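Local coordinates for probable glutamine-binding lipoprotein GlnH (GLNBP) (Mycobacterium tuberculosis, PDB 6H20) that binds amino acids such as asparagine and glutamate as a solute-binding lipoprotein, and probably reports aspartate to protein kinase G to control glutamate metabolism, at residues S30-V44 against T244-R256. Sequence-based numbering, arbitrary orientation.
Sequences SLRPFATKAEADAAV and TGLVRFVNGTLER
Asn251 and Ser30 meet on the buried side of this contact, where one amide nitrogen does double duty. Asn251 ND2 gives one hydrogen bond to Ser30 OG (2.9 Å), lying in the amide plane, and another to Leu31 O (2.8 Å), nearly straight at 167°. With OD1 taking the backbone NH of Thr136, the amide's rotation is fixed; Ser30 OG is also hydrogen-bonded to Phe134 O. Val247 CG1 presses on the same serine.

One turn back along the helix, Arg248 runs extended alongside the loop at Leu31 and Arg32. Its NH1 reaches Arg32 O at 2.8 Å, in the carbonyl plane and on a lone pair, while Leu31 CB lies over one guanidinium face and Leu31 CD1 rests on Thr244 CB; NH1 also pairs with Asp287 at the C-terminus. CB of the same arginine sits over one face of the Phe34 ring, 4.0 Å from its centroid, and Glu39 O comes over the opposite face. Pro33 lies on the helix backbone, its CG 3.7 Å from Gly252 N.

This is the family 3 solute-binding fold, and the contact lies away from the amino-acid pocket: a segment ahead of strand 53-57 crosses helix 244-259, which follows strand 232-240, next to the chain end at strand 284-285. Helix 37-43, opened by a capping box of Thr36 and Glu39, brings Ala40 and Val44 onto Phe249. With CG trans to the main-chain N (chi1 -172°), the Phe249 ring is carried to the short helix; Val44 CG1 sits over its face, 3.7 Å from the centroid, and Ala40 O meets its edge. Ala43 packs against the backbone at Gly245.

Outward the fit loosens. The exposed Arg32 turns its chain away to a salt bridge with Asp287, and Ala35, Ala38 and Ala42 face solvent without touching helix 244-259.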
ATOM      1  N   SER A  30       8.563   2.574  15.096  1.00 20.49           N
ATOM      2  CA  SER A  30       9.737   2.648  14.230  1.00 18.40           C
ATOM      3  C   SER A  30      10.847   3.450  14.913  1.00 19.07           C
ATOM      4  O   SER A  30      10.760   3.720  16.111  1.00 22.17           O
ATOM      5  CB  SER A  30       9.335   3.238  12.869  1.00 17.54           C
ATOM      6  OG  SER A  30      10.393   3.229  11.922  1.00 18.94           O
ATOM      7  N   LEU A  31      11.880   3.848  14.168  1.00 21.44           N
ATOM      8  CA  LEU A  31      13.072   4.446  14.771  1.00 19.47           C
ATOM      9  C   LEU A  31      13.012   5.968  14.757  1.00 17.38           C
ATOM     10  O   LEU A  31      12.659   6.585  13.749  1.00 19.48           O
ATOM     11  CB  LEU A  31      14.315   3.987  14.010  1.00 20.94           C
ATOM     12  CG  LEU A  31      14.619   2.496  14.116  1.00 22.77           C
ATOM     13  CD1 LEU A  31      15.822   2.149  13.259  1.00 24.16           C
ATOM     14  CD2 LEU A  31      14.851   2.106  15.571  1.00 25.62           C
ATOM     15  N   ARG A  32      13.418   6.572  15.864  1.00 21.28           N
ATOM     16  CA  ARG A  32      13.362   8.017  15.988  1.00 19.76           C
ATOM     17  C   ARG A  32      14.253   8.672  14.931  1.00 18.13           C
ATOM     18  O   ARG A  32      15.335   8.163  14.624  1.00 20.99           O
ATOM     19  CB  ARG A  32      13.856   8.383  17.389  1.00 22.84           C
ATOM     20  CG  ARG A  32      13.687   9.816  17.772  1.00 26.31           C
ATOM     21  CD  ARG A  32      14.002   9.970  19.267  1.00 26.57           C
ATOM     22  NE  ARG A  32      13.019   9.272  20.092  1.00 30.02           N
ATOM     23  CZ  ARG A  32      11.838   9.784  20.433  1.00 30.41           C
ATOM     24  NH1 ARG A  32      11.499  11.000  20.026  1.00 34.58           N
ATOM     25  NH2 ARG A  32      10.999   9.083  21.181  1.00 37.86           N
ATOM     26  N   PRO A  33      13.832   9.787  14.345  1.00 16.94           N
ATOM     27  CA  PRO A  33      14.682  10.484  13.373  1.00 17.21           C
ATOM     28  C   PRO A  33      15.966  11.000  14.011  1.00 20.05           C
ATOM     29  O   PRO A  33      16.085  11.119  15.230  1.00 19.84           O
ATOM     30  CB  PRO A  33      13.808  11.652  12.914  1.00 16.85           C
ATOM     31  CG  PRO A  33      12.400  11.228  13.269  1.00 21.66           C
ATOM     32  CD  PRO A  33      12.512  10.430  14.505  1.00 19.24           C
ATOM     33  N   PHE A  34      16.930  11.335  13.152  1.00 19.96           N
ATOM     34  CA  PHE A  34      18.169  11.932  13.629  1.00 17.42           C
ATOM     35  C   PHE A  34      17.909  13.326  14.183  1.00 17.26           C
ATOM     36  O   PHE A  34      17.053  14.065  13.691  1.00 19.42           O
ATOM     37  CB  PHE A  34      19.157  12.061  12.477  1.00 19.12           C
ATOM     38  CG  PHE A  34      19.657  10.746  11.953  1.00 20.46           C
ATOM     39  CD1 PHE A  34      20.567   9.995  12.679  1.00 23.59           C
ATOM     40  CD2 PHE A  34      19.222  10.269  10.730  1.00 19.78           C
ATOM     41  CE1 PHE A  34      21.040   8.786  12.194  1.00 24.79           C
ATOM     42  CE2 PHE A  34      19.691   9.053  10.237  1.00 20.27           C
ATOM     43  CZ  PHE A  34      20.603   8.320  10.977  1.00 23.55           C
ATOM     44  N   ALA A  35      18.701  13.701  15.181  1.00 17.51           N
ATOM     45  CA  ALA A  35      18.545  15.017  15.797  1.00 17.71           C
ATOM     46  C   ALA A  35      19.157  16.130  14.960  1.00 17.72           C
ATOM     47  O   ALA A  35      18.652  17.258  14.989  1.00 20.39           O
ATOM     48  CB  ALA A  35      19.190  15.022  17.181  1.00 20.64           C
ATOM     49  N   THR A  36      20.246  15.858  14.239  1.00 17.84           N
ATOM     50  CA  THR A  36      20.938  16.893  13.481  1.00 19.05           C
ATOM     51  C   THR A  36      20.814  16.672  11.978  1.00 23.00           C
ATOM     52  O   THR A  36      20.721  15.534  11.491  1.00 20.40           O
ATOM     53  CB  THR A  36      22.417  16.979  13.867  1.00 21.17           C
ATOM     54  OG1 THR A  36      23.152  15.930  13.221  1.00 20.83           O
ATOM     55  CG2 THR A  36      22.592  16.867  15.365  1.00 19.42           C
ATOM     56  N   LYS A  37      20.800  17.784  11.239  1.00 19.31           N
ATOM     57  CA  LYS A  37      20.751  17.689   9.784  1.00 22.02           C
ATOM     58  C   LYS A  37      21.962  16.940   9.244  1.00 21.89           C
ATOM     59  O   LYS A  37      21.841  16.145   8.301  1.00 22.33           O
ATOM     60  CB  LYS A  37      20.648  19.091   9.182  1.00 25.17           C
ATOM     61  CG  LYS A  37      20.572  19.121   7.652  1.00 28.21           C
ATOM     62  CD  LYS A  37      20.441  20.551   7.147  1.00 31.59           C
ATOM     63  CE  LYS A  37      20.212  20.590   5.647  1.00 33.55           C
ATOM     64  NZ  LYS A  37      21.265  19.817   4.955  1.00 39.21           N
ATOM     65  N   ALA A  38      23.136  17.147   9.849  1.00 25.74           N
ATOM     66  CA  ALA A  38      24.347  16.501   9.351  1.00 21.11           C
ATOM     67  C   ALA A  38      24.269  14.982   9.472  1.00 23.23           C
ATOM     68  O   ALA A  38      24.682  14.260   8.553  1.00 25.59           O
ATOM     69  CB  ALA A  38      25.582  17.055  10.061  1.00 24.93           C
ATOM     70  N   GLU A  39      23.753  14.480  10.600  1.00 23.30           N
ATOM     71  CA  GLU A  39      23.533  13.042  10.766  1.00 20.10           C
ATOM     72  C   GLU A  39      22.622  12.500   9.669  1.00 21.23           C
ATOM     73  O   GLU A  39      22.889  11.441   9.081  1.00 24.46           O
ATOM     74  CB  GLU A  39      22.898  12.762  12.142  1.00 22.42           C
ATOM     75  CG  GLU A  39      23.845  12.823  13.350  1.00 25.01           C
ATOM     76  CD  GLU A  39      23.116  12.960  14.695  1.00 27.83           C
ATOM     77  OE1 GLU A  39      21.937  13.377  14.734  1.00 22.17           O
ATOM     78  OE2 GLU A  39      23.744  12.688  15.751  1.00 33.23           O
ATOM     79  N   ALA A  40      21.528  13.212   9.386  1.00 18.57           N
ATOM     80  CA  ALA A  40      20.588  12.754   8.366  1.00 20.45           C
ATOM     81  C   ALA A  40      21.240  12.742   6.993  1.00 19.94           C
ATOM     82  O   ALA A  40      21.121  11.763   6.241  1.00 20.33           O
ATOM     83  CB  ALA A  40      19.347  13.645   8.384  1.00 17.09           C
ATOM     84  N   ASP A  41      21.974  13.806   6.659  1.00 23.88           N
ATOM     85  CA  ASP A  41      22.613  13.853   5.348  1.00 26.60           C
ATOM     86  C   ASP A  41      23.636  12.738   5.192  1.00 25.99           C
ATOM     87  O   ASP A  41      23.788  12.174   4.099  1.00 25.47           O
ATOM     88  CB  ASP A  41      23.249  15.219   5.111  1.00 29.01           C
ATOM     89  CG  ASP A  41      22.222  16.295   4.853  1.00 30.43           C
ATOM     90  OD1 ASP A  41      21.130  15.979   4.319  1.00 35.81           O
ATOM     91  OD2 ASP A  41      22.510  17.465   5.186  1.00 35.08           O
ATOM     92  N   ALA A  42      24.335  12.385   6.273  1.00 25.35           N
ATOM     93  CA  ALA A  42      25.311  11.303   6.169  1.00 25.13           C
ATOM     94  C   ALA A  42      24.628   9.968   5.895  1.00 28.41           C
ATOM     95  O   ALA A  42      25.178   9.112   5.188  1.00 28.78           O
ATOM     96  CB  ALA A  42      26.159  11.228   7.441  1.00 24.30           C
ATOM     97  N   ALA A  43      23.420   9.781   6.431  1.00 23.69           N
ATOM     98  CA  ALA A  43      22.720   8.506   6.295  1.00 23.68           C
ATOM     99  C   ALA A  43      22.230   8.244   4.878  1.00 25.75           C
ATOM    100  O   ALA A  43      21.911   7.091   4.551  1.00 27.07           O
ATOM    101  CB  ALA A  43      21.538   8.459   7.263  1.00 23.74           C
ATOM    102  N   VAL A  44      22.145   9.275   4.042  1.00 22.09           N
ATOM    103  CA  VAL A  44      21.697   9.120   2.661  1.00 21.07           C
ATOM    104  C   VAL A  44      22.790   9.476   1.658  1.00 26.94           C
ATOM    105  O   VAL A  44      22.493   9.706   0.484  1.00 24.65           O
ATOM    106  CB  VAL A  44      20.391   9.880   2.386  1.00 22.11           C
ATOM    107  CG1 VAL A  44      19.277   9.299   3.207  1.00 21.42           C
ATOM    108  CG2 VAL A  44      20.557  11.367   2.667  1.00 21.99           C
ATOM    109  N   THR A 244      19.045   0.953   8.964  1.00 22.87           N
ATOM    110  CA  THR A 244      18.366   1.712  10.012  1.00 22.73           C
ATOM    111  C   THR A 244      18.528   3.211   9.824  1.00 18.55           C
ATOM    112  O   THR A 244      17.629   3.975  10.197  1.00 19.01           O
ATOM    113  CB  THR A 244      18.836   1.291  11.404  1.00 27.10           C
ATOM    114  OG1 THR A 244      20.258   1.446  11.499  1.00 28.03           O
ATOM    115  CG2 THR A 244      18.437  -0.153  11.685  1.00 25.52           C
ATOM    116  N   GLY A 245      19.641   3.652   9.235  1.00 20.05           N
ATOM    117  CA  GLY A 245      19.807   5.074   8.969  1.00 18.19           C
ATOM    118  C   GLY A 245      18.741   5.614   8.036  1.00 17.95           C
ATOM    119  O   GLY A 245      18.221   6.712   8.234  1.00 19.57           O
ATOM    120  N   LEU A 246      18.408   4.853   6.998  1.00 17.42           N
ATOM    121  CA  LEU A 246      17.362   5.293   6.082  1.00 16.16           C
ATOM    122  C   LEU A 246      15.994   5.292   6.749  1.00 16.61           C
ATOM    123  O   LEU A 246      15.159   6.142   6.429  1.00 17.16           O
ATOM    124  CB  LEU A 246      17.371   4.396   4.844  1.00 16.88           C
ATOM    125  CG  LEU A 246      16.456   4.799   3.693  1.00 16.15           C
ATOM    126  CD1 LEU A 246      16.624   6.248   3.315  1.00 19.32           C
ATOM    127  CD2 LEU A 246      16.734   3.897   2.487  1.00 18.28           C
ATOM    128  N   VAL A 247      15.746   4.363   7.675  1.00 18.06           N
ATOM    129  CA  VAL A 247      14.505   4.407   8.452  1.00 16.21           C
ATOM    130  C   VAL A 247      14.397   5.730   9.202  1.00 15.73           C
ATOM    131  O   VAL A 247      13.366   6.417   9.143  1.00 17.05           O
ATOM    132  CB  VAL A 247      14.424   3.211   9.419  1.00 19.87           C
ATOM    133  CG1 VAL A 247      13.162   3.320  10.285  1.00 19.02           C
ATOM    134  CG2 VAL A 247      14.464   1.898   8.653  1.00 20.29           C
ATOM    135  N   ARG A 248      15.455   6.095   9.942  1.00 18.54           N
ATOM    136  CA  ARG A 248      15.428   7.361  10.670  1.00 16.07           C
ATOM    137  C   ARG A 248      15.261   8.539   9.721  1.00 16.84           C
ATOM    138  O   ARG A 248      14.514   9.474  10.021  1.00 18.43           O
ATOM    139  CB  ARG A 248      16.686   7.525  11.526  1.00 16.64           C
ATOM    140  CG  ARG A 248      16.869   6.419  12.537  1.00 16.66           C
ATOM    141  CD  ARG A 248      18.066   6.727  13.431  1.00 20.82           C
ATOM    142  NE  ARG A 248      18.405   5.609  14.307  1.00 20.14           N
ATOM    143  CZ  ARG A 248      17.812   5.371  15.474  1.00 25.00           C
ATOM    144  NH1 ARG A 248      16.841   6.169  15.905  1.00 24.55           N
ATOM    145  NH2 ARG A 248      18.184   4.325  16.208  1.00 27.50           N
ATOM    146  N   PHE A 249      15.944   8.510   8.571  1.00 17.46           N
ATOM    147  CA  PHE A 249      15.827   9.603   7.612  1.00 17.41           C
ATOM    148  C   PHE A 249      14.390   9.752   7.125  1.00 15.74           C
ATOM    149  O   PHE A 249      13.826  10.856   7.148  1.00 16.86           O
ATOM    150  CB  PHE A 249      16.776   9.388   6.420  1.00 20.12           C
ATOM    151  CG  PHE A 249      16.844  10.570   5.496  1.00 16.36           C
ATOM    152  CD1 PHE A 249      15.859  10.775   4.521  1.00 16.33           C
ATOM    153  CD2 PHE A 249      17.861  11.508   5.635  1.00 17.88           C
ATOM    154  CE1 PHE A 249      15.908  11.885   3.694  1.00 16.84           C
ATOM    155  CE2 PHE A 249      17.916  12.612   4.817  1.00 16.49           C
ATOM    156  CZ  PHE A 249      16.938  12.807   3.848  1.00 17.33           C
ATOM    157  N   VAL A 250      13.784   8.651   6.662  1.00 15.77           N
ATOM    158  CA  VAL A 250      12.404   8.711   6.175  1.00 16.08           C
ATOM    159  C   VAL A 250      11.459   9.151   7.284  1.00 16.48           C
ATOM    160  O   VAL A 250      10.519   9.918   7.052  1.00 15.59           O
ATOM    161  CB  VAL A 250      11.991   7.356   5.569  1.00 15.97           C
ATOM    162  CG1 VAL A 250      10.510   7.354   5.217  1.00 16.72           C
ATOM    163  CG2 VAL A 250      12.832   7.061   4.318  1.00 17.80           C
ATOM    164  N   ASN A 251      11.704   8.707   8.513  1.00 16.58           N
ATOM    165  CA  ASN A 251      10.836   9.156   9.594  1.00 16.20           C
ATOM    166  C   ASN A 251      10.963  10.655   9.819  1.00 16.43           C
ATOM    167  O   ASN A 251       9.983  11.304  10.207  1.00 15.44           O
ATOM    168  CB  ASN A 251      11.105   8.346  10.864  1.00 17.30           C
ATOM    169  CG  ASN A 251      10.567   6.934  10.747  1.00 17.31           C
ATOM    170  OD1 ASN A 251       9.718   6.669   9.887  1.00 17.95           O
ATOM    171  ND2 ASN A 251      11.020   6.033  11.609  1.00 16.60           N
ATOM    172  N   GLY A 252      12.151  11.219   9.567  1.00 14.44           N
ATOM    173  CA  GLY A 252      12.287  12.665   9.568  1.00 16.99           C
ATOM    174  C   GLY A 252      11.429  13.331   8.504  1.00 14.48           C
ATOM    175  O   GLY A 252      10.756  14.334   8.773  1.00 16.37           O
ATOM    176  N   THR A 253      11.437  12.781   7.280  1.00 16.11           N
ATOM    177  CA  THR A 253      10.565  13.301   6.230  1.00 15.50           C
ATOM    178  C   THR A 253       9.109  13.241   6.656  1.00 13.55           C
ATOM    179  O   THR A 253       8.346  14.193   6.436  1.00 16.64           O
ATOM    180  CB  THR A 253      10.741  12.501   4.931  1.00 14.80           C
ATOM    181  OG1 THR A 253      12.116  12.546   4.523  1.00 18.88           O
ATOM    182  CG2 THR A 253       9.880  13.106   3.825  1.00 15.47           C
ATOM    183  N   LEU A 254       8.699  12.122   7.256  1.00 14.80           N
ATOM    184  CA  LEU A 254       7.300  12.009   7.648  1.00 14.60           C
ATOM    185  C   LEU A 254       6.944  13.012   8.743  1.00 14.90           C
ATOM    186  O   LEU A 254       5.863  13.603   8.707  1.00 16.61           O
ATOM    187  CB  LEU A 254       6.966  10.572   8.049  1.00 13.89           C
ATOM    188  CG  LEU A 254       7.119   9.587   6.884  1.00 14.73           C
ATOM    189  CD1 LEU A 254       6.786   8.155   7.302  1.00 16.13           C
ATOM    190  CD2 LEU A 254       6.276  10.008   5.658  1.00 14.55           C
ATOM    191  N   GLU A 255       7.836  13.231   9.717  1.00 14.78           N
ATOM    192  CA  GLU A 255       7.597  14.299  10.691  1.00 15.16           C
ATOM    193  C   GLU A 255       7.441  15.644   9.997  1.00 14.29           C
ATOM    194  O   GLU A 255       6.536  16.428  10.327  1.00 17.33           O
ATOM    195  CB  GLU A 255       8.744  14.385  11.702  1.00 16.26           C
ATOM    196  CG  GLU A 255       8.798  13.250  12.724  1.00 19.87           C
ATOM    197  CD  GLU A 255       7.800  13.421  13.858  1.00 23.36           C
ATOM    198  OE1 GLU A 255       7.173  14.506  13.972  1.00 23.26           O
ATOM    199  OE2 GLU A 255       7.654  12.468  14.650  1.00 21.47           O
ATOM    200  N   ARG A 256       8.305  15.933   9.020  1.00 15.26           N
ATOM    201  CA  ARG A 256       8.174  17.195   8.299  1.00 15.23           C
ATOM    202  C   ARG A 256       6.807  17.326   7.642  1.00 16.95           C
ATOM    203  O   ARG A 256       6.116  18.332   7.836  1.00 17.47           O
ATOM    204  CB  ARG A 256       9.274  17.364   7.257  1.00 15.11           C
ATOM    205  CG  ARG A 256       9.136  18.709   6.567  1.00 15.27           C
ATOM    206  CD  ARG A 256      10.210  18.939   5.537  1.00 16.36           C
ATOM    207  NE  ARG A 256      10.276  17.944   4.462  1.00 17.01           N
ATOM    208  CZ  ARG A 256       9.458  17.909   3.408  1.00 18.52           C
ATOM    209  NH1 ARG A 256       8.459  18.780   3.297  1.00 19.81           N
ATOM    210  NH2 ARG A 256       9.637  16.991   2.462  1.00 19.83           N
TER